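Long-range contacts in cell cycle serine/threonine-protein kinase CDC5/MSD2 (Saccharomyces cerevisiae, PDB 6MF4), which phosphorylates serine and threonine residues of proteins in mitotic exit, and here is represented by its polo-box domain, which lies outside the kinase catalytic domain: residues H109-Q114 / V198-Y203; E118-L123 / V130-D135; E138-S143 / E192-D197. One frame throughout, in Å; residues are numbered along the deposited sequence.

Contact 1 (H109-Q114 / V198-Y203)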
loop_
_atom_site.group_PDB
_atom_site.type_symbol
_atom_site.label_atom_id
_atom_site.label_comp_id
_atom_site.label_asym_id
_atom_site.label_seq_id
_atom_site.Cartn_x
_atom_site.Cartn_y
_atom_site.Cartn_z
ATOM N N HIS A 109 -16.173 -3.351 -13.421
ATOM C CA HIS A 109 -16.629 -3.794 -12.100
ATOM C C HIS A 109 -15.521 -3.935 -11.067
ATOM O O HIS A 109 -15.645 -4.711 -10.119
ATOM C CB HIS A 109 -17.381 -5.120 -12.227
ATOM C CG HIS A 109 -18.663 -4.993 -12.982
ATOM N ND1 HIS A 109 -18.741 -5.169 -14.346
ATOM C CD2 HIS A 109 -19.910 -4.664 -12.569
ATOM C CE1 HIS A 109 -19.985 -4.973 -14.739
ATOM N NE2 HIS A 109 -20.714 -4.666 -13.682
ATOM N N GLY A 110 -14.447 -3.171 -11.224
ATOM C CA GLY A 110 -13.434 -3.142 -10.193
ATOM C C GLY A 110 -12.173 -2.369 -10.508
ATOM O O GLY A 110 -11.839 -2.118 -11.665
ATOM N N PHE A 111 -11.497 -1.984 -9.432
ATOM C CA PHE A 111 -10.158 -1.419 -9.455
ATOM C C PHE A 111 -9.196 -2.589 -9.352
ATOM O O PHE A 111 -9.460 -3.528 -8.602
ATOM C CB PHE A 111 -9.989 -0.444 -8.287
ATOM C CG PHE A 111 -8.632 0.181 -8.187
ATOM C CD1 PHE A 111 -7.587 -0.485 -7.570
ATOM C CD2 PHE A 111 -8.409 1.456 -8.683
ATOM C CE1 PHE A 111 -6.341 0.103 -7.464
ATOM C CE2 PHE A 111 -7.168 2.048 -8.582
ATOM C CZ PHE A 111 -6.130 1.368 -7.976
ATOM N N SER A 112 -8.093 -2.557 -10.093
ATOM C CA SER A 112 -7.171 -3.684 -10.074
ATOM C C SER A 112 -5.723 -3.234 -9.961
ATOM O O SER A 112 -5.358 -2.145 -10.401
ATOM C CB SER A 112 -7.370 -4.542 -11.327
ATOM O OG SER A 112 -6.578 -5.713 -11.273
ATOM N N TYR A 113 -4.910 -4.091 -9.352
ATOM C CA TYR A 113 -3.507 -3.800 -9.113
ATOM C C TYR A 113 -2.685 -5.077 -9.117
ATOM O O TYR A 113 -3.206 -6.163 -8.856
ATOM C CB TYR A 113 -3.332 -3.075 -7.778
ATOM C CG TYR A 113 -3.932 -3.814 -6.603
ATOM C CD1 TYR A 113 -5.283 -3.704 -6.309
ATOM C CD2 TYR A 113 -3.148 -4.630 -5.791
ATOM C CE1 TYR A 113 -5.838 -4.380 -5.234
ATOM C CE2 TYR A 113 -3.697 -5.303 -4.711
ATOM C CZ TYR A 113 -5.043 -5.175 -4.444
ATOM O OH TYR A 113 -5.597 -5.838 -3.377
ATOM N N GLN A 114 -1.400 -4.941 -9.431
ATOM C CA GLN A 114 -0.456 -6.041 -9.301
ATOM C C GLN A 114 0.589 -5.654 -8.262
ATOM O O GLN A 114 0.996 -4.495 -8.194
ATOM C CB GLN A 114 0.203 -6.368 -10.648
ATOM C CG GLN A 114 1.108 -7.595 -10.593
ATOM C CD GLN A 114 1.646 -8.001 -11.952
ATOM O OE1 GLN A 114 0.888 -8.238 -12.888
ATOM N NE2 GLN A 114 2.966 -8.093 -12.061
ATOM N N VAL A 198 -0.331 -9.672 1.403
ATOM C CA VAL A 198 -0.746 -8.282 1.536
ATOM C C VAL A 198 -1.818 -7.968 0.503
ATOM O O VAL A 198 -1.786 -8.516 -0.600
ATOM C CB VAL A 198 0.456 -7.329 1.340
ATOM C CG1 VAL A 198 0.011 -5.878 1.269
ATOM C CG2 VAL A 198 1.476 -7.514 2.451
ATOM N N PHE A 199 -2.766 -7.102 0.860
ATOM C CA PHE A 199 -3.722 -6.581 -0.111
ATOM C C PHE A 199 -3.884 -5.076 0.069
ATOM O O PHE A 199 -3.434 -4.498 1.066
ATOM C CB PHE A 199 -5.080 -7.290 0.006
ATOM C CG PHE A 199 -5.886 -6.892 1.211
ATOM C CD1 PHE A 199 -5.559 -7.364 2.470
ATOM C CD2 PHE A 199 -6.995 -6.070 1.078
ATOM C CE1 PHE A 199 -6.310 -7.007 3.579
ATOM C CE2 PHE A 199 -7.749 -5.711 2.181
ATOM C CZ PHE A 199 -7.402 -6.177 3.432
ATOM N N LEU A 200 -4.520 -4.450 -0.913
ATOM C CA LEU A 200 -4.741 -3.011 -0.905
ATOM C C LEU A 200 -6.016 -2.671 -0.144
ATOM O O LEU A 200 -7.101 -3.085 -0.535
ATOM C CB LEU A 200 -4.828 -2.487 -2.336
ATOM C CG LEU A 200 -5.096 -0.995 -2.518
ATOM C CD1 LEU A 200 -3.920 -0.198 -1.996
ATOM C CD2 LEU A 200 -5.361 -0.689 -3.986
ATOM N N ARG A 201 -5.884 -1.921 0.942
ATOM C CA ARG A 201 -7.042 -1.547 1.748
ATOM C C ARG A 201 -7.729 -0.300 1.211
ATOM O O ARG A 201 -8.956 -0.215 1.189
ATOM C CB ARG A 201 -6.637 -1.295 3.192
ATOM C CG ARG A 201 -6.190 -2.515 3.959
ATOM C CD ARG A 201 -5.553 -2.063 5.265
ATOM N NE ARG A 201 -5.605 -3.093 6.284
ATOM C CZ ARG A 201 -5.045 -2.989 7.482
ATOM N NH1 ARG A 201 -4.368 -1.897 7.820
ATOM N NH2 ARG A 201 -5.152 -3.991 8.340
ATOM N N ARG A 202 -6.931 0.682 0.808
ATOM C CA ARG A 202 -7.474 1.944 0.328
ATOM C C ARG A 202 -6.499 2.598 -0.634
ATOM O O ARG A 202 -5.286 2.549 -0.430
ATOM C CB ARG A 202 -7.780 2.883 1.501
ATOM C CG ARG A 202 -8.397 4.222 1.092
ATOM C CD ARG A 202 -9.022 4.950 2.276
ATOM N NE ARG A 202 -8.043 5.301 3.299
ATOM C CZ ARG A 202 -8.353 5.741 4.514
ATOM N NH1 ARG A 202 -9.624 5.874 4.875
ATOM N NH2 ARG A 202 -7.389 6.029 5.381
ATOM N N TYR A 203 -7.041 3.175 -1.700
ATOM C CA TYR A 203 -6.259 4.025 -2.586
ATOM C C TYR A 203 -6.919 5.390 -2.662
ATOM O O TYR A 203 -8.132 5.509 -2.496
ATOM C CB TYR A 203 -6.134 3.420 -3.981
ATOM C CG TYR A 203 -7.430 3.410 -4.754
ATOM C CD1 TYR A 203 -7.823 4.511 -5.507
ATOM C CD2 TYR A 203 -8.263 2.302 -4.730
ATOM C CE1 TYR A 203 -9.008 4.507 -6.209
ATOM C CE2 TYR A 203 -9.449 2.288 -5.435
ATOM C CZ TYR A 203 -9.816 3.394 -6.173
ATOM O OH TYR A 203 -11.000 3.387 -6.875
HETATM O O HOH W 1 -7.872 -4.712 -2.576
#
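The interface between the two polo boxes is where Phe111 and Tyr113, on strand 111-115 of the first box, meet Leu200 and Tyr203, on strand 200-205 of the second. These strands belong to different antiparallel sheets. The axes of segments 111-114 and 200-203 approach to 10.1 Å at an angle of 119°, so side chains rather than backbone hydrogen bonds join them, and the pair illustrates how two sheets pack face against face. Phe111 and Tyr203 form a face-to-face stack, centroids 3.9 Å apart and planes 13° from parallel. The side chains run past each other in opposite directions: CE2 of Phe111 sits over the centre of the tyrosine ring, whereas CE2 of Tyr203 lies nearer the rim of the phenylalanine ring. With CG of Phe111 anti to the backbone N (chi1 179°), the ring reaches across from its strand to this partner. Next to the stack, Leu200 touches both aromatic residues of the opposite strand. Its CD2 lies 3.7 Å from CE1 of Phe111, and its CB rests over the face of Tyr113 in a CH-pi contact, 3.8 Å from the ring centroid. The phenol of Tyr113 goes further, its OH accepting a nearly straight hydrogen bond of 3.0 Å from the backbone N of Leu200. Water 1 bridges this same OH to O of Leu200, donating to the carbonyl over 2.7 Å. Arg201 and Arg202, both opposite Glu213, form a classic beta bulge, and their side chains lie against helix 56-82; Arg202 also makes a salt bridge with Glu213. The apolar interface thus holds a polar spot, where the buried Tyr113 OH and water 1 meet N and O of Leu200, so that these backbone atoms are not left unpaired between the boxes.

Contact 2 (E118-L123 / V130-D135); sequences EDIGVL and VLRLAD
The guanidinium of Arg132 has water 2 at its edge, in its plane, and CD1 of Ile120 set obliquely to it at 4.5 Å from NH1. Water 2 accepts from NH1 over 2.9 Å and lies within donating distance of Arg132 O and Glu118 O, although it has more acceptors around it than protons to give. A second flat group, the carboxylate of Asp119, receives the backbone N of Ala134 on the anti lone pair of OD1 at 2.9 Å, while OD2 bonds to Thr117. Its CG stands anti to the carbonyl carbon (chi1 -57°), which brings OD1 alongside Leu133 and Ala134 just where the strand pairing ends. That pairing is an antiparallel beta hairpin. Ile120 and Arg132 form a hydrogen-bonded pair, with Arg132 N giving 2.7 Å to Ile120 O and Ile120 N returning a bond to Arg132 O. Val122 and Val130 form the next such pair. Between them Gly121 faces Leu131 without hydrogen bonds; CD1 of Leu131 leans over the glycine, 4.1 Å from its CA. Strand 111-115 flanks the hairpin beside strand 120-123, and strand 138-145 flanks it beside strand 129-132, while helix 165-178 lies against the sheet face bearing Ile120, Val122, Val130 and Arg132.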
loop_
_atom_site.group_PDB
_atom_site.type_symbol
_atom_site.label_atom_id
_atom_site.label_comp_id
_atom_site.label_asym_id
_atom_site.label_seq_id
_atom_site.Cartn_x
_atom_site.Cartn_y
_atom_site.Cartn_z
ATOM N N GLU A 118 3.811 -10.410 -7.726
ATOM C CA GLU A 118 3.045 -10.722 -8.939
ATOM C C GLU A 118 1.628 -11.200 -8.612
ATOM O O GLU A 118 0.892 -11.625 -9.502
ATOM C CB GLU A 118 3.780 -11.745 -9.818
ATOM C CG GLU A 118 5.053 -11.168 -10.427
ATOM C CD GLU A 118 5.797 -12.143 -11.328
ATOM O OE1 GLU A 118 5.397 -13.321 -11.412
ATOM O OE2 GLU A 118 6.787 -11.721 -11.954
ATOM N N ASP A 119 1.233 -11.102 -7.346
ATOM C CA ASP A 119 -0.169 -11.266 -6.988
ATOM C C ASP A 119 -0.988 -10.171 -7.664
ATOM O O ASP A 119 -0.502 -9.062 -7.862
ATOM C CB ASP A 119 -0.387 -11.195 -5.471
ATOM C CG ASP A 119 0.427 -12.225 -4.699
ATOM O OD1 ASP A 119 0.679 -13.329 -5.227
ATOM O OD2 ASP A 119 0.801 -11.919 -3.544
ATOM N N ILE A 120 -2.233 -10.488 -8.002
ATOM C CA ILE A 120 -3.136 -9.529 -8.624
ATOM C C ILE A 120 -4.395 -9.393 -7.781
ATOM O O ILE A 120 -5.026 -10.386 -7.438
ATOM C CB ILE A 120 -3.501 -9.950 -10.059
ATOM C CG1 ILE A 120 -2.262 -9.853 -10.952
ATOM C CG2 ILE A 120 -4.619 -9.069 -10.625
ATOM C CD1 ILE A 120 -2.420 -10.505 -12.302
ATOM N N GLY A 121 -4.749 -8.156 -7.450
ATOM C CA GLY A 121 -5.950 -7.889 -6.688
ATOM C C GLY A 121 -7.002 -7.198 -7.524
ATOM O O GLY A 121 -6.688 -6.425 -8.430
ATOM N N VAL A 122 -8.259 -7.498 -7.225
ATOM C CA VAL A 122 -9.372 -6.713 -7.733
ATOM C C VAL A 122 -10.166 -6.228 -6.537
ATOM O O VAL A 122 -10.621 -7.024 -5.715
ATOM C CB VAL A 122 -10.280 -7.507 -8.684
ATOM C CG1 VAL A 122 -11.441 -6.637 -9.161
ATOM C CG2 VAL A 122 -9.482 -8.020 -9.876
ATOM N N LEU A 123 -10.281 -4.910 -6.438
ATOM C CA LEU A 123 -11.080 -4.260 -5.419
ATOM C C LEU A 123 -12.436 -3.955 -6.037
ATOM O O LEU A 123 -12.559 -3.079 -6.894
ATOM C CB LEU A 123 -10.382 -2.990 -4.923
ATOM C CG LEU A 123 -11.093 -2.115 -3.890
ATOM C CD1 LEU A 123 -11.581 -2.928 -2.707
ATOM C CD2 LEU A 123 -10.144 -1.019 -3.426
ATOM N N VAL A 130 -10.816 -9.746 -4.218
ATOM C CA VAL A 130 -10.207 -11.036 -4.516
ATOM C C VAL A 130 -8.732 -10.783 -4.776
ATOM O O VAL A 130 -8.371 -9.966 -5.628
ATOM C CB VAL A 130 -10.845 -11.746 -5.727
ATOM C CG1 VAL A 130 -10.007 -12.955 -6.152
ATOM C CG2 VAL A 130 -12.253 -12.190 -5.401
ATOM N N LEU A 131 -7.892 -11.465 -4.007
ATOM C CA LEU A 131 -6.454 -11.420 -4.196
ATOM C C LEU A 131 -6.010 -12.743 -4.813
ATOM O O LEU A 131 -5.985 -13.772 -4.147
ATOM C CB LEU A 131 -5.733 -11.159 -2.871
ATOM C CG LEU A 131 -4.217 -10.972 -2.971
ATOM C CD1 LEU A 131 -3.875 -9.674 -3.693
ATOM C CD2 LEU A 131 -3.576 -11.010 -1.592
ATOM N N ARG A 132 -5.686 -12.694 -6.099
ATOM C CA ARG A 132 -5.242 -13.855 -6.862
ATOM C C ARG A 132 -3.731 -14.031 -6.722
ATOM O O ARG A 132 -2.962 -13.176 -7.161
ATOM C CB ARG A 132 -5.637 -13.670 -8.329
ATOM C CG ARG A 132 -5.213 -14.755 -9.307
ATOM C CD ARG A 132 -5.181 -14.149 -10.702
ATOM N NE ARG A 132 -5.018 -15.122 -11.782
ATOM C CZ ARG A 132 -3.850 -15.477 -12.315
ATOM N NH1 ARG A 132 -2.706 -14.969 -11.860
ATOM N NH2 ARG A 132 -3.827 -16.361 -13.301
ATOM N N LEU A 133 -3.299 -15.136 -6.120
ATOM C CA LEU A 133 -1.870 -15.363 -5.937
ATOM C C LEU A 133 -1.193 -15.612 -7.276
ATOM O O LEU A 133 -1.816 -16.061 -8.237
ATOM C CB LEU A 133 -1.606 -16.532 -4.986
ATOM C CG LEU A 133 -1.613 -16.158 -3.502
ATOM C CD1 LEU A 133 -3.027 -15.953 -3.014
ATOM C CD2 LEU A 133 -0.906 -17.209 -2.665
ATOM N N ALA A 134 0.096 -15.302 -7.324
ATOM C CA ALA A 134 0.872 -15.405 -8.547
ATOM C C ALA A 134 0.939 -16.840 -9.064
ATOM O O ALA A 134 1.233 -17.066 -10.236
ATOM C CB ALA A 134 2.271 -14.867 -8.312
ATOM N N ASP A 135 0.667 -17.808 -8.196
ATOM C CA ASP A 135 0.752 -19.211 -8.595
ATOM C C ASP A 135 -0.406 -19.614 -9.510
ATOM O O ASP A 135 -0.400 -20.701 -10.088
ATOM C CB ASP A 135 0.805 -20.123 -7.363
ATOM C CG ASP A 135 -0.375 -19.931 -6.420
ATOM O OD1 ASP A 135 -1.470 -19.533 -6.866
ATOM O OD2 ASP A 135 -0.209 -20.219 -5.217
HETATM O O HOH W 2 -1.744 -13.210 -9.788
#

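Contact 3 (E138-S143 / E192-D197); sequences EFWYIS and EYHKDD. With ZN (zinc ion), chain C.
A zinc ion joins Glu138 to His194, bound by Glu138 OE1 and His194 NE2 at 2.0 Å each, with His154 as the third protein ligand. Carboxylate and imidazole are nearly coplanar, their planes 4° apart, and OE1 of Glu138 lies at the edge of the histidine ring, near its plane. The two faces of that ring are occupied as well: CD2 of Tyr193 lies over one, and CZ2 of Trp140 comes to the opposite one, 3.6 Å above its plane, in an edge-to-face pair. Here strand 138-145 of the first polo box meets the loop that leads to strand 200-205 of the second, and a type I turn from His194 to Asp197 folds this loop back on itself. Within the turn, ND1 of His194 donates to Asp197 OD2 over 2.7 Å, a His-carboxylate hydrogen bond in the second shell of the zinc. The same oxygen accepts from Trp140 NE1 at 2.8 Å, on its anti lone pair, and so couples the indole to the metal-binding histidine. Replacing Trp140 by a leucine would probably deprive Asp197 OD2 of its indole donor and open a gap at one face of His194, leaving Asp197 less firmly placed.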
loop_
_atom_site.group_PDB
_atom_site.type_symbol
_atom_site.label_atom_id
_atom_site.label_comp_id
_atom_site.label_asym_id
_atom_site.label_seq_id
_atom_site.Cartn_x
_atom_site.Cartn_y
_atom_site.Cartn_z
ATOM N N GLU A 138 -4.289 -20.368 -6.174
ATOM C CA GLU A 138 -4.934 -19.973 -4.922
ATOM C C GLU A 138 -5.400 -18.523 -4.959
ATOM O O GLU A 138 -4.794 -17.685 -5.629
ATOM C CB GLU A 138 -3.981 -20.165 -3.739
ATOM C CG GLU A 138 -3.417 -21.573 -3.608
ATOM C CD GLU A 138 -3.014 -21.907 -2.186
ATOM O OE1 GLU A 138 -2.528 -21.005 -1.473
ATOM O OE2 GLU A 138 -3.188 -23.075 -1.776
ATOM N N PHE A 139 -6.476 -18.227 -4.235
ATOM C CA PHE A 139 -6.884 -16.841 -4.041
ATOM C C PHE A 139 -7.541 -16.649 -2.682
ATOM O O PHE A 139 -8.028 -17.601 -2.068
ATOM C CB PHE A 139 -7.821 -16.373 -5.172
ATOM C CG PHE A 139 -9.206 -16.965 -5.128
ATOM C CD1 PHE A 139 -9.486 -18.162 -5.768
ATOM C CD2 PHE A 139 -10.239 -16.303 -4.482
ATOM C CE1 PHE A 139 -10.767 -18.697 -5.751
ATOM C CE2 PHE A 139 -11.520 -16.832 -4.459
ATOM C CZ PHE A 139 -11.780 -18.038 -5.087
ATOM N N TRP A 140 -7.504 -15.404 -2.216
ATOM C CA TRP A 140 -8.233 -14.964 -1.036
ATOM C C TRP A 140 -9.462 -14.173 -1.441
ATOM O O TRP A 140 -9.380 -13.317 -2.319
ATOM C CB TRP A 140 -7.374 -14.068 -0.142
ATOM C CG TRP A 140 -6.184 -14.702 0.469
ATOM C CD1 TRP A 140 -4.891 -14.600 0.045
ATOM C CD2 TRP A 140 -6.159 -15.522 1.641
ATOM N NE1 TRP A 140 -4.062 -15.307 0.879
ATOM C CE2 TRP A 140 -4.815 -15.886 1.867
ATOM C CE3 TRP A 140 -7.140 -15.983 2.524
ATOM C CZ2 TRP A 140 -4.429 -16.692 2.935
ATOM C CZ3 TRP A 140 -6.753 -16.783 3.590
ATOM C CH2 TRP A 140 -5.410 -17.127 3.786
ATOM N N TYR A 141 -10.592 -14.454 -0.799
ATOM C CA TYR A 141 -11.753 -13.572 -0.865
ATOM C C TYR A 141 -11.814 -12.772 0.428
ATOM O O TYR A 141 -11.933 -13.339 1.514
ATOM C CB TYR A 141 -13.046 -14.354 -1.074
ATOM C CG TYR A 141 -14.274 -13.467 -1.067
ATOM C CD1 TYR A 141 -14.444 -12.480 -2.025
ATOM C CD2 TYR A 141 -15.259 -13.617 -0.101
ATOM C CE1 TYR A 141 -15.562 -11.664 -2.022
ATOM C CE2 TYR A 141 -16.381 -12.810 -0.091
ATOM C CZ TYR A 141 -16.526 -11.836 -1.053
ATOM O OH TYR A 141 -17.639 -11.026 -1.050
ATOM N N ILE A 142 -11.711 -11.453 0.301
ATOM C CA ILE A 142 -11.621 -10.564 1.452
ATOM C C ILE A 142 -12.876 -9.709 1.558
ATOM O O ILE A 142 -13.236 -8.994 0.623
ATOM C CB ILE A 142 -10.387 -9.659 1.360
ATOM C CG1 ILE A 142 -9.123 -10.511 1.231
ATOM C CG2 ILE A 142 -10.283 -8.776 2.591
ATOM C CD1 ILE A 142 -7.947 -9.780 0.664
ATOM N N SER A 143 -13.534 -9.786 2.710
ATOM C CA SER A 143 -14.787 -9.077 2.935
ATOM C C SER A 143 -14.795 -8.420 4.305
ATOM O O SER A 143 -13.862 -8.589 5.089
ATOM C CB SER A 143 -15.963 -10.040 2.808
ATOM O OG SER A 143 -15.806 -11.122 3.704
ATOM N N GLU A 192 3.407 -20.717 6.144
ATOM C CA GLU A 192 4.615 -20.158 5.535
ATOM C C GLU A 192 4.347 -19.500 4.182
ATOM O O GLU A 192 4.918 -18.455 3.863
ATOM C CB GLU A 192 5.681 -21.243 5.370
ATOM C CG GLU A 192 6.417 -21.592 6.659
ATOM C CD GLU A 192 5.667 -22.577 7.541
ATOM O OE1 GLU A 192 4.598 -23.079 7.124
ATOM O OE2 GLU A 192 6.158 -22.852 8.658
ATOM N N TYR A 193 3.460 -20.105 3.403
ATOM C CA TYR A 193 3.161 -19.643 2.052
ATOM C C TYR A 193 2.391 -18.323 2.038
ATOM O O TYR A 193 2.338 -17.653 1.005
ATOM C CB TYR A 193 2.361 -20.722 1.317
ATOM C CG TYR A 193 2.337 -20.619 -0.195
ATOM C CD1 TYR A 193 3.498 -20.781 -0.945
ATOM C CD2 TYR A 193 1.143 -20.410 -0.877
ATOM C CE1 TYR A 193 3.474 -20.710 -2.328
ATOM C CE2 TYR A 193 1.109 -20.343 -2.262
ATOM C CZ TYR A 193 2.275 -20.497 -2.980
ATOM O OH TYR A 193 2.246 -20.418 -4.352
ATOM N N HIS A 194 1.823 -17.944 3.184
ATOM C CA HIS A 194 0.898 -16.811 3.251
ATOM C C HIS A 194 1.283 -15.726 4.250
ATOM O O HIS A 194 0.621 -14.692 4.322
ATOM C CB HIS A 194 -0.504 -17.309 3.602
ATOM C CG HIS A 194 -1.131 -18.129 2.521
ATOM N ND1 HIS A 194 -1.352 -17.640 1.256
ATOM C CD2 HIS A 194 -1.575 -19.408 2.519
ATOM C CE1 HIS A 194 -1.910 -18.583 0.514
ATOM N NE2 HIS A 194 -2.052 -19.664 1.257
ATOM N N LYS A 195 2.347 -15.938 5.013
ATOM C CA LYS A 195 2.598 -15.080 6.166
ATOM C C LYS A 195 2.955 -13.651 5.761
ATOM O O LYS A 195 2.780 -12.725 6.550
ATOM C CB LYS A 195 3.694 -15.678 7.049
ATOM C CG LYS A 195 5.107 -15.496 6.546
ATOM C CD LYS A 195 6.058 -16.277 7.430
ATOM C CE LYS A 195 7.507 -16.038 7.071
ATOM N NZ LYS A 195 8.394 -16.993 7.794
ATOM N N ASP A 196 3.419 -13.471 4.526
ATOM C CA ASP A 196 3.765 -12.144 4.015
ATOM C C ASP A 196 2.717 -11.617 3.036
ATOM O O ASP A 196 2.966 -10.651 2.316
ATOM C CB ASP A 196 5.138 -12.172 3.334
ATOM C CG ASP A 196 6.283 -12.311 4.326
ATOM O OD1 ASP A 196 6.212 -11.697 5.412
ATOM O OD2 ASP A 196 7.256 -13.029 4.016
ATOM N N ASP A 197 1.544 -12.241 3.014
ATOM C CA ASP A 197 0.496 -11.834 2.082
ATOM C C ASP A 197 -0.019 -10.443 2.438
ATOM O O ASP A 197 -0.139 -10.093 3.608
ATOM C CB ASP A 197 -0.658 -12.841 2.075
ATOM C CG ASP A 197 -0.325 -14.113 1.304
ATOM O OD1 ASP A 197 0.856 -14.304 0.938
ATOM O OD2 ASP A 197 -1.247 -14.926 1.071
HETATM ZN ZN ZN C . -2.699 -21.386 0.459
#

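All three contacts draw on the six-stranded antiparallel sheet of the first polo box, and each uses it differently. Contact 2 lies within that sheet, whereas contact 1 joins it to the sheet of the second box and contact 3 joins it to the connecting loop. Strands 111-115, 120-123, 129-132 and 138-145 are consecutive in the sheet and in the chain. The centre of contact 2 lies about 9 Å from each of the other two, which are about 14 Å apart. Contacts 2 and 3 follow one another in sequence, and both fall between the segments of contact 1. Since 192-197 runs directly into 198-203, the zinc-bound loop and the inter-box packing probably help to set how the second box leaves the first.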